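Local coordinates for flagellar motor switch protein fliG (Thermotoga maritima, PDB 3AJC), which probably forms part of the switch complex at the base of the flagellar basal body, which takes up chemotaxis signals and helps set the direction of rotation, at residues A[132-144]-A[161-173]. Sequence-based numbering, arbitrary orientation.
Sequences FEDILKLDDRSIQ and GASDELKEKIFKN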
ATOM      1  N   PHE A 132       1.695   3.609  -7.701  1.00 28.09           N
ATOM      2  CA  PHE A 132       1.606   3.894  -9.124  1.00 29.70           C
ATOM      3  C   PHE A 132       2.900   4.378  -9.762  1.00 28.12           C
ATOM      4  O   PHE A 132       3.234   3.937 -10.852  1.00 26.49           O
ATOM      5  CB  PHE A 132       0.483   4.894  -9.408  1.00 28.98           C
ATOM      6  CG  PHE A 132       0.050   4.914 -10.843  1.00 30.69           C
ATOM      7  CD1 PHE A 132      -0.548   3.791 -11.420  1.00 29.52           C
ATOM      8  CD2 PHE A 132       0.246   6.048 -11.628  1.00 30.35           C
ATOM      9  CE1 PHE A 132      -0.948   3.802 -12.771  1.00 30.62           C
ATOM     10  CE2 PHE A 132      -0.145   6.070 -12.967  1.00 31.57           C
ATOM     11  CZ  PHE A 132      -0.741   4.947 -13.544  1.00 31.48           C
ATOM     12  N   GLU A 133       3.630   5.271  -9.093  1.00 28.32           N
ATOM     13  CA  GLU A 133       4.885   5.774  -9.647  1.00 28.65           C
ATOM     14  C   GLU A 133       5.935   4.671  -9.737  1.00 28.33           C
ATOM     15  O   GLU A 133       6.898   4.805 -10.482  1.00 28.24           O
ATOM     16  CB  GLU A 133       5.442   6.940  -8.815  1.00 31.60           C
ATOM     17  CG  GLU A 133       4.695   8.268  -8.939  1.00 33.26           C
ATOM     18  CD  GLU A 133       4.690   8.848 -10.354  1.00 34.36           C
ATOM     19  OE1 GLU A 133       5.735   8.804 -11.037  1.00 35.67           O
ATOM     20  OE2 GLU A 133       3.637   9.374 -10.779  1.00 37.97           O
ATOM     21  N   ASP A 134       5.756   3.582  -8.989  1.00 28.91           N
ATOM     22  CA  ASP A 134       6.718   2.483  -9.053  1.00 32.50           C
ATOM     23  C   ASP A 134       6.784   1.871 -10.462  1.00 33.96           C
ATOM     24  O   ASP A 134       7.729   1.148 -10.791  1.00 35.44           O
ATOM     25  CB  ASP A 134       6.386   1.398  -8.015  1.00 32.74           C
ATOM     26  CG  ASP A 134       6.779   1.808  -6.584  1.00 35.16           C
ATOM     27  OD1 ASP A 134       7.861   2.402  -6.401  1.00 31.41           O
ATOM     28  OD2 ASP A 134       6.014   1.523  -5.642  1.00 33.74           O
ATOM     29  N   ILE A 135       5.784   2.168 -11.294  1.00 33.81           N
ATOM     30  CA  ILE A 135       5.754   1.666 -12.662  1.00 32.16           C
ATOM     31  C   ILE A 135       7.005   2.128 -13.415  1.00 32.22           C
ATOM     32  O   ILE A 135       7.393   1.529 -14.415  1.00 30.29           O
ATOM     33  CB  ILE A 135       4.478   2.144 -13.405  1.00 30.95           C
ATOM     34  CG1 ILE A 135       3.260   1.414 -12.838  1.00 28.57           C
ATOM     35  CG2 ILE A 135       4.594   1.862 -14.914  1.00 29.32           C
ATOM     36  CD1 ILE A 135       1.918   1.938 -13.329  1.00 26.00           C
ATOM     37  N   LEU A 136       7.635   3.194 -12.929  1.00 36.41           N
ATOM     38  CA  LEU A 136       8.863   3.701 -13.545  1.00 37.75           C
ATOM     39  C   LEU A 136      10.003   2.705 -13.298  1.00 39.18           C
ATOM     40  O   LEU A 136      11.015   2.717 -13.998  1.00 40.50           O
ATOM     41  CB  LEU A 136       9.240   5.062 -12.957  1.00 38.25           C
ATOM     42  CG  LEU A 136       8.364   6.266 -13.312  1.00 39.03           C
ATOM     43  CD1 LEU A 136       8.805   7.478 -12.493  1.00 37.68           C
ATOM     44  CD2 LEU A 136       8.461   6.560 -14.806  1.00 37.98           C
ATOM     45  N   LYS A 137       9.829   1.839 -12.304  1.00 39.44           N
ATOM     46  CA  LYS A 137      10.833   0.835 -11.978  1.00 41.43           C
ATOM     47  C   LYS A 137      10.778  -0.337 -12.954  1.00 41.86           C
ATOM     48  O   LYS A 137      11.748  -1.083 -13.081  1.00 43.38           O
ATOM     49  CB  LYS A 137      10.608   0.286 -10.562  1.00 44.05           C
ATOM     50  CG  LYS A 137      11.654   0.690  -9.532  1.00 49.86           C
ATOM     51  CD  LYS A 137      11.510   2.147  -9.116  1.00 52.65           C
ATOM     52  CE  LYS A 137      12.804   2.663  -8.473  1.00 58.07           C
ATOM     53  NZ  LYS A 137      14.023   2.142  -9.187  1.00 59.75           N
ATOM     54  N   LEU A 138       9.649  -0.508 -13.634  1.00 40.40           N
ATOM     55  CA  LEU A 138       9.477  -1.630 -14.553  1.00 41.24           C
ATOM     56  C   LEU A 138      10.130  -1.441 -15.914  1.00 40.67           C
ATOM     57  O   LEU A 138      10.250  -0.315 -16.402  1.00 39.43           O
ATOM     58  CB  LEU A 138       7.988  -1.922 -14.745  1.00 41.67           C
ATOM     59  CG  LEU A 138       7.148  -2.001 -13.466  1.00 43.13           C
ATOM     60  CD1 LEU A 138       5.730  -2.465 -13.801  1.00 43.09           C
ATOM     61  CD2 LEU A 138       7.806  -2.959 -12.481  1.00 44.56           C
ATOM     62  N   ASP A 139      10.560  -2.546 -16.523  1.00 41.40           N
ATOM     63  CA  ASP A 139      11.170  -2.468 -17.844  1.00 44.16           C
ATOM     64  C   ASP A 139      10.048  -2.393 -18.875  1.00 43.66           C
ATOM     65  O   ASP A 139       8.930  -2.840 -18.616  1.00 42.40           O
ATOM     66  CB  ASP A 139      12.060  -3.680 -18.124  1.00 47.62           C
ATOM     67  CG  ASP A 139      11.274  -4.897 -18.537  1.00 53.29           C
ATOM     68  OD1 ASP A 139      10.616  -5.507 -17.666  1.00 55.73           O
ATOM     69  OD2 ASP A 139      11.312  -5.242 -19.741  1.00 56.82           O
ATOM     70  N   ASP A 140      10.357  -1.813 -20.031  1.00 44.51           N
ATOM     71  CA  ASP A 140       9.395  -1.627 -21.111  1.00 46.42           C
ATOM     72  C   ASP A 140       8.534  -2.830 -21.485  1.00 46.06           C
ATOM     73  O   ASP A 140       7.342  -2.672 -21.738  1.00 46.38           O
ATOM     74  CB  ASP A 140      10.118  -1.081 -22.347  1.00 48.19           C
ATOM     75  CG  ASP A 140      10.414   0.412 -22.235  1.00 51.29           C
ATOM     76  OD1 ASP A 140      10.690   0.886 -21.116  1.00 52.56           O
ATOM     77  OD2 ASP A 140      10.377   1.115 -23.270  1.00 56.14           O
ATOM     78  N   ARG A 141       9.113  -4.025 -21.519  1.00 46.12           N
ATOM     79  CA  ARG A 141       8.333  -5.211 -21.866  1.00 46.75           C
ATOM     80  C   ARG A 141       7.248  -5.448 -20.820  1.00 44.89           C
ATOM     81  O   ARG A 141       6.089  -5.677 -21.160  1.00 45.35           O
ATOM     82  CB  ARG A 141       9.234  -6.444 -21.969  1.00 50.65           C
ATOM     83  CG  ARG A 141      10.420  -6.276 -22.912  1.00 57.94           C
ATOM     84  CD  ARG A 141      10.369  -7.265 -24.070  1.00 61.84           C
ATOM     85  NE  ARG A 141       9.356  -6.913 -25.063  1.00 66.39           N
ATOM     86  CZ  ARG A 141       8.975  -7.711 -26.058  1.00 68.54           C
ATOM     87  NH1 ARG A 141       9.522  -8.915 -26.194  1.00 68.20           N
ATOM     88  NH2 ARG A 141       8.052  -7.303 -26.923  1.00 69.79           N
ATOM     89  N   SER A 142       7.631  -5.396 -19.548  1.00 42.27           N
ATOM     90  CA  SER A 142       6.688  -5.590 -18.450  1.00 39.89           C
ATOM     91  C   SER A 142       5.536  -4.589 -18.538  1.00 39.01           C
ATOM     92  O   SER A 142       4.374  -4.939 -18.338  1.00 36.79           O
ATOM     93  CB  SER A 142       7.399  -5.427 -17.103  1.00 40.60           C
ATOM     94  OG  SER A 142       8.218  -6.544 -16.820  1.00 40.47           O
ATOM     95  N   ILE A 143       5.876  -3.337 -18.823  1.00 38.00           N
ATOM     96  CA  ILE A 143       4.884  -2.277 -18.951  1.00 38.19           C
ATOM     97  C   ILE A 143       3.867  -2.607 -20.062  1.00 38.82           C
ATOM     98  O   ILE A 143       2.664  -2.422 -19.876  1.00 37.82           O
ATOM     99  CB  ILE A 143       5.583  -0.928 -19.224  1.00 35.83           C
ATOM    100  CG1 ILE A 143       6.388  -0.528 -17.980  1.00 35.29           C
ATOM    101  CG2 ILE A 143       4.569   0.133 -19.611  1.00 36.50           C
ATOM    102  CD1 ILE A 143       7.095   0.806 -18.087  1.00 31.82           C
ATOM    103  N   GLN A 144       4.354  -3.104 -21.199  1.00 39.17           N
ATOM    104  CA  GLN A 144       3.482  -3.496 -22.308  1.00 41.14           C
ATOM    105  C   GLN A 144       2.575  -4.642 -21.849  1.00 41.52           C
ATOM    106  O   GLN A 144       1.378  -4.661 -22.124  1.00 43.53           O
ATOM    107  CB  GLN A 144       4.322  -3.942 -23.505  1.00 41.60           C
ATOM    108  CG  GLN A 144       4.999  -2.796 -24.254  1.00 41.76           C
ATOM    109  CD  GLN A 144       6.269  -3.227 -24.984  1.00 43.64           C
ATOM    110  OE1 GLN A 144       6.391  -4.371 -25.425  1.00 45.43           O
ATOM    111  NE2 GLN A 144       7.214  -2.299 -25.126  1.00 40.68           N
ATOM    112  N   GLY A 161      -3.272  11.508 -12.723  1.00 41.44           N
ATOM    113  CA  GLY A 161      -2.599  11.588 -11.441  1.00 41.22           C
ATOM    114  C   GLY A 161      -1.176  11.053 -11.495  1.00 42.63           C
ATOM    115  O   GLY A 161      -0.638  10.596 -10.482  1.00 42.95           O
ATOM    116  N   ALA A 162      -0.558  11.106 -12.672  1.00 40.43           N
ATOM    117  CA  ALA A 162       0.809  10.618 -12.836  1.00 40.51           C
ATOM    118  C   ALA A 162       1.795  11.725 -13.215  1.00 39.18           C
ATOM    119  O   ALA A 162       1.407  12.762 -13.740  1.00 37.66           O
ATOM    120  CB  ALA A 162       0.840   9.523 -13.898  1.00 39.97           C
ATOM    121  N   SER A 163       3.075  11.490 -12.947  1.00 39.54           N
ATOM    122  CA  SER A 163       4.109  12.457 -13.293  1.00 39.83           C
ATOM    123  C   SER A 163       4.297  12.417 -14.804  1.00 41.29           C
ATOM    124  O   SER A 163       4.117  11.375 -15.431  1.00 39.27           O
ATOM    125  CB  SER A 163       5.429  12.107 -12.601  1.00 38.25           C
ATOM    126  OG  SER A 163       5.885  10.815 -12.972  1.00 38.17           O
ATOM    127  N   ASP A 164       4.653  13.558 -15.382  1.00 43.66           N
ATOM    128  CA  ASP A 164       4.867  13.656 -16.822  1.00 45.41           C
ATOM    129  C   ASP A 164       5.806  12.567 -17.317  1.00 43.66           C
ATOM    130  O   ASP A 164       5.641  12.035 -18.410  1.00 43.65           O
ATOM    131  CB  ASP A 164       5.446  15.027 -17.174  1.00 49.38           C
ATOM    132  CG  ASP A 164       4.445  16.154 -16.964  1.00 53.83           C
ATOM    133  OD1 ASP A 164       4.826  17.325 -17.172  1.00 56.83           O
ATOM    134  OD2 ASP A 164       3.281  15.872 -16.595  1.00 55.70           O
ATOM    135  N   GLU A 165       6.796  12.238 -16.504  1.00 41.95           N
ATOM    136  CA  GLU A 165       7.753  11.212 -16.867  1.00 43.30           C
ATOM    137  C   GLU A 165       7.070   9.848 -16.939  1.00 42.25           C
ATOM    138  O   GLU A 165       7.331   9.055 -17.844  1.00 42.02           O
ATOM    139  CB  GLU A 165       8.874  11.194 -15.839  1.00 44.11           C
ATOM    140  CG  GLU A 165       9.752   9.986 -15.870  1.00 49.41           C
ATOM    141  CD  GLU A 165      10.652   9.954 -14.660  1.00 55.55           C
ATOM    142  OE1 GLU A 165      10.263  10.578 -13.646  1.00 59.38           O
ATOM    143  OE2 GLU A 165      11.728   9.314 -14.706  1.00 58.43           O
ATOM    144  N   LEU A 166       6.196   9.568 -15.980  1.00 40.94           N
ATOM    145  CA  LEU A 166       5.498   8.297 -15.986  1.00 39.11           C
ATOM    146  C   LEU A 166       4.524   8.301 -17.143  1.00 38.39           C
ATOM    147  O   LEU A 166       4.292   7.260 -17.759  1.00 38.51           O
ATOM    148  CB  LEU A 166       4.745   8.073 -14.676  1.00 39.88           C
ATOM    149  CG  LEU A 166       3.880   6.809 -14.641  1.00 40.06           C
ATOM    150  CD1 LEU A 166       4.723   5.598 -15.028  1.00 39.01           C
ATOM    151  CD2 LEU A 166       3.276   6.645 -13.247  1.00 40.86           C
ATOM    152  N   LYS A 167       3.947   9.465 -17.426  1.00 36.67           N
ATOM    153  CA  LYS A 167       3.018   9.596 -18.543  1.00 38.77           C
ATOM    154  C   LYS A 167       3.748   9.139 -19.803  1.00 40.13           C
ATOM    155  O   LYS A 167       3.260   8.291 -20.552  1.00 39.32           O
ATOM    156  CB  LYS A 167       2.585  11.053 -18.738  1.00 39.35           C
ATOM    157  CG  LYS A 167       1.739  11.659 -17.627  1.00 42.83           C
ATOM    158  CD  LYS A 167       1.092  12.958 -18.125  1.00 45.61           C
ATOM    159  CE  LYS A 167       0.233  13.633 -17.066  1.00 45.21           C
ATOM    160  NZ  LYS A 167       1.068  14.109 -15.934  1.00 49.03           N
ATOM    161  N   GLU A 168       4.929   9.709 -20.022  1.00 41.63           N
ATOM    162  CA  GLU A 168       5.744   9.381 -21.179  1.00 44.76           C
ATOM    163  C   GLU A 168       6.119   7.908 -21.289  1.00 43.75           C
ATOM    164  O   GLU A 168       5.888   7.285 -22.326  1.00 44.56           O
ATOM    165  CB  GLU A 168       7.012  10.240 -21.192  1.00 47.92           C
ATOM    166  CG  GLU A 168       6.859  11.522 -21.991  1.00 55.80           C
ATOM    167  CD  GLU A 168       6.700  11.256 -23.488  1.00 60.16           C
ATOM    168  OE1 GLU A 168       7.650  11.531 -24.253  1.00 63.41           O
ATOM    169  OE2 GLU A 168       5.628  10.763 -23.901  1.00 62.68           O
ATOM    170  N   LYS A 169       6.684   7.337 -20.234  1.00 42.61           N
ATOM    171  CA  LYS A 169       7.072   5.936 -20.312  1.00 43.09           C
ATOM    172  C   LYS A 169       5.890   5.016 -20.641  1.00 42.48           C
ATOM    173  O   LYS A 169       6.064   3.984 -21.298  1.00 40.95           O
ATOM    174  CB  LYS A 169       7.756   5.477 -19.021  1.00 43.85           C
ATOM    175  CG  LYS A 169       8.431   4.119 -19.186  1.00 45.46           C
ATOM    176  CD  LYS A 169       9.373   3.780 -18.044  1.00 48.09           C
ATOM    177  CE  LYS A 169      10.170   2.514 -18.364  1.00 48.91           C
ATOM    178  NZ  LYS A 169      11.038   2.059 -17.240  1.00 51.42           N
ATOM    179  N   ILE A 170       4.694   5.384 -20.194  1.00 39.55           N
ATOM    180  CA  ILE A 170       3.519   4.575 -20.487  1.00 39.80           C
ATOM    181  C   ILE A 170       3.138   4.741 -21.956  1.00 42.14           C
ATOM    182  O   ILE A 170       2.914   3.758 -22.669  1.00 40.12           O
ATOM    183  CB  ILE A 170       2.307   4.977 -19.615  1.00 35.90           C
ATOM    184  CG1 ILE A 170       2.499   4.448 -18.194  1.00 35.56           C
ATOM    185  CG2 ILE A 170       1.014   4.419 -20.224  1.00 33.98           C
ATOM    186  CD1 ILE A 170       1.441   4.892 -17.220  1.00 31.91           C
ATOM    187  N   PHE A 171       3.076   5.993 -22.399  1.00 44.39           N
ATOM    188  CA  PHE A 171       2.720   6.297 -23.775  1.00 47.05           C
ATOM    189  C   PHE A 171       3.634   5.632 -24.795  1.00 45.68           C
ATOM    190  O   PHE A 171       3.155   4.947 -25.691  1.00 47.18           O
ATOM    191  CB  PHE A 171       2.714   7.807 -24.011  1.00 51.22           C
ATOM    192  CG  PHE A 171       1.577   8.264 -24.866  1.00 55.89           C
ATOM    193  CD1 PHE A 171       0.293   8.338 -24.338  1.00 56.82           C
ATOM    194  CD2 PHE A 171       1.769   8.552 -26.217  1.00 57.72           C
ATOM    195  CE1 PHE A 171      -0.791   8.678 -25.136  1.00 57.89           C
ATOM    196  CE2 PHE A 171       0.690   8.895 -27.027  1.00 59.32           C
ATOM    197  CZ  PHE A 171      -0.594   8.955 -26.478  1.00 58.79           C
ATOM    198  N   LYS A 172       4.942   5.807 -24.667  1.00 44.76           N
ATOM    199  CA  LYS A 172       5.829   5.196 -25.646  1.00 46.86           C
ATOM    200  C   LYS A 172       5.755   3.668 -25.660  1.00 46.26           C
ATOM    201  O   LYS A 172       6.375   3.018 -26.500  1.00 46.83           O
ATOM    202  CB  LYS A 172       7.276   5.669 -25.444  1.00 47.97           C
ATOM    203  CG  LYS A 172       7.994   5.234 -24.176  1.00 50.29           C
ATOM    204  CD  LYS A 172       9.377   5.909 -24.161  1.00 54.87           C
ATOM    205  CE  LYS A 172      10.192   5.644 -22.892  1.00 55.80           C
ATOM    206  NZ  LYS A 172      10.773   4.274 -22.781  1.00 57.73           N
ATOM    207  N   ASN A 173       4.968   3.098 -24.751  1.00 45.30           N
ATOM    208  CA  ASN A 173       4.827   1.649 -24.672  1.00 43.12           C
ATOM    209  C   ASN A 173       3.453   1.119 -25.081  1.00 42.28           C
ATOM    210  O   ASN A 173       3.173  -0.068 -24.928  1.00 43.05           O
ATOM    211  CB  ASN A 173       5.163   1.175 -23.255  1.00 44.28           C
ATOM    212  CG  ASN A 173       6.663   0.972 -23.042  1.00 45.83           C
ATOM    213  OD1 ASN A 173       7.260   0.047 -23.597  1.00 46.03           O
ATOM    214  ND2 ASN A 173       7.274   1.840 -22.238  1.00 42.82           N
TER
HETATM  215  O   HOH W   1       1.474   9.410  -9.240  1.00 47.89           O
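Lys169 reaches from helix 164-171 to the turn that follows the 3-10 segment 132-136. Its CB points toward 132-144, and with CG anti to the backbone N (chi1 -168°) and the chain extended beyond, the side chain runs along Ile143. CG, CD and CE all pass Ile143 CD1, CE also touches Asp140 OD1, and NZ ends on main-chain oxygens. NZ donates to Leu138 O at 2.6 Å, nearly along the C=O axis (168°), and more weakly to Leu136 O. The ammonium thus holds the 3-10 segment to the turn, chiefly through Leu138 O. At 4.1 Å from Lys169 NZ, Asp140 OD1 is too far for a salt bridge but would probably favour the charge.

Towards 161-163, Glu133 takes Ser163 with both oxygens: OG donates to OE1 at 2.8 Å and the backbone N to OE2 at 3.1 Å, each on a syn side. Ser163 OG also accepts from Leu166 N, so the N-cap of the helix is itself held by Glu133. A water links Glu133 OE2 to Gly161 O. Beneath these polar groups Leu166 spreads its methyls, CD1 on Ile135 CG2 and CD2 3.5 Å from Phe132 CE2, while Ala162 CB meets the ring edge in plane. Leu136 CD2 lies on Leu166 CA at 3.6 Å.

Past the helix's other end, Asn173 ND2 donates to Lys169 O, which fixes the amide with OD1 turned to Gln144 NE2 (2.8 Å). Alongside, Asp140 OD2 and Lys172 NZ form a salt bridge at 3.2 Å, whose hydrogen bond is weak. Phe132 and Ile135 also pack on helix 194-213. Overall, the 3-10 segment, its turn and the first residues of helix 140-147 pack along helix 164-171, with Ser163 as its N-cap, inside the all-helical FliG C-terminal domain.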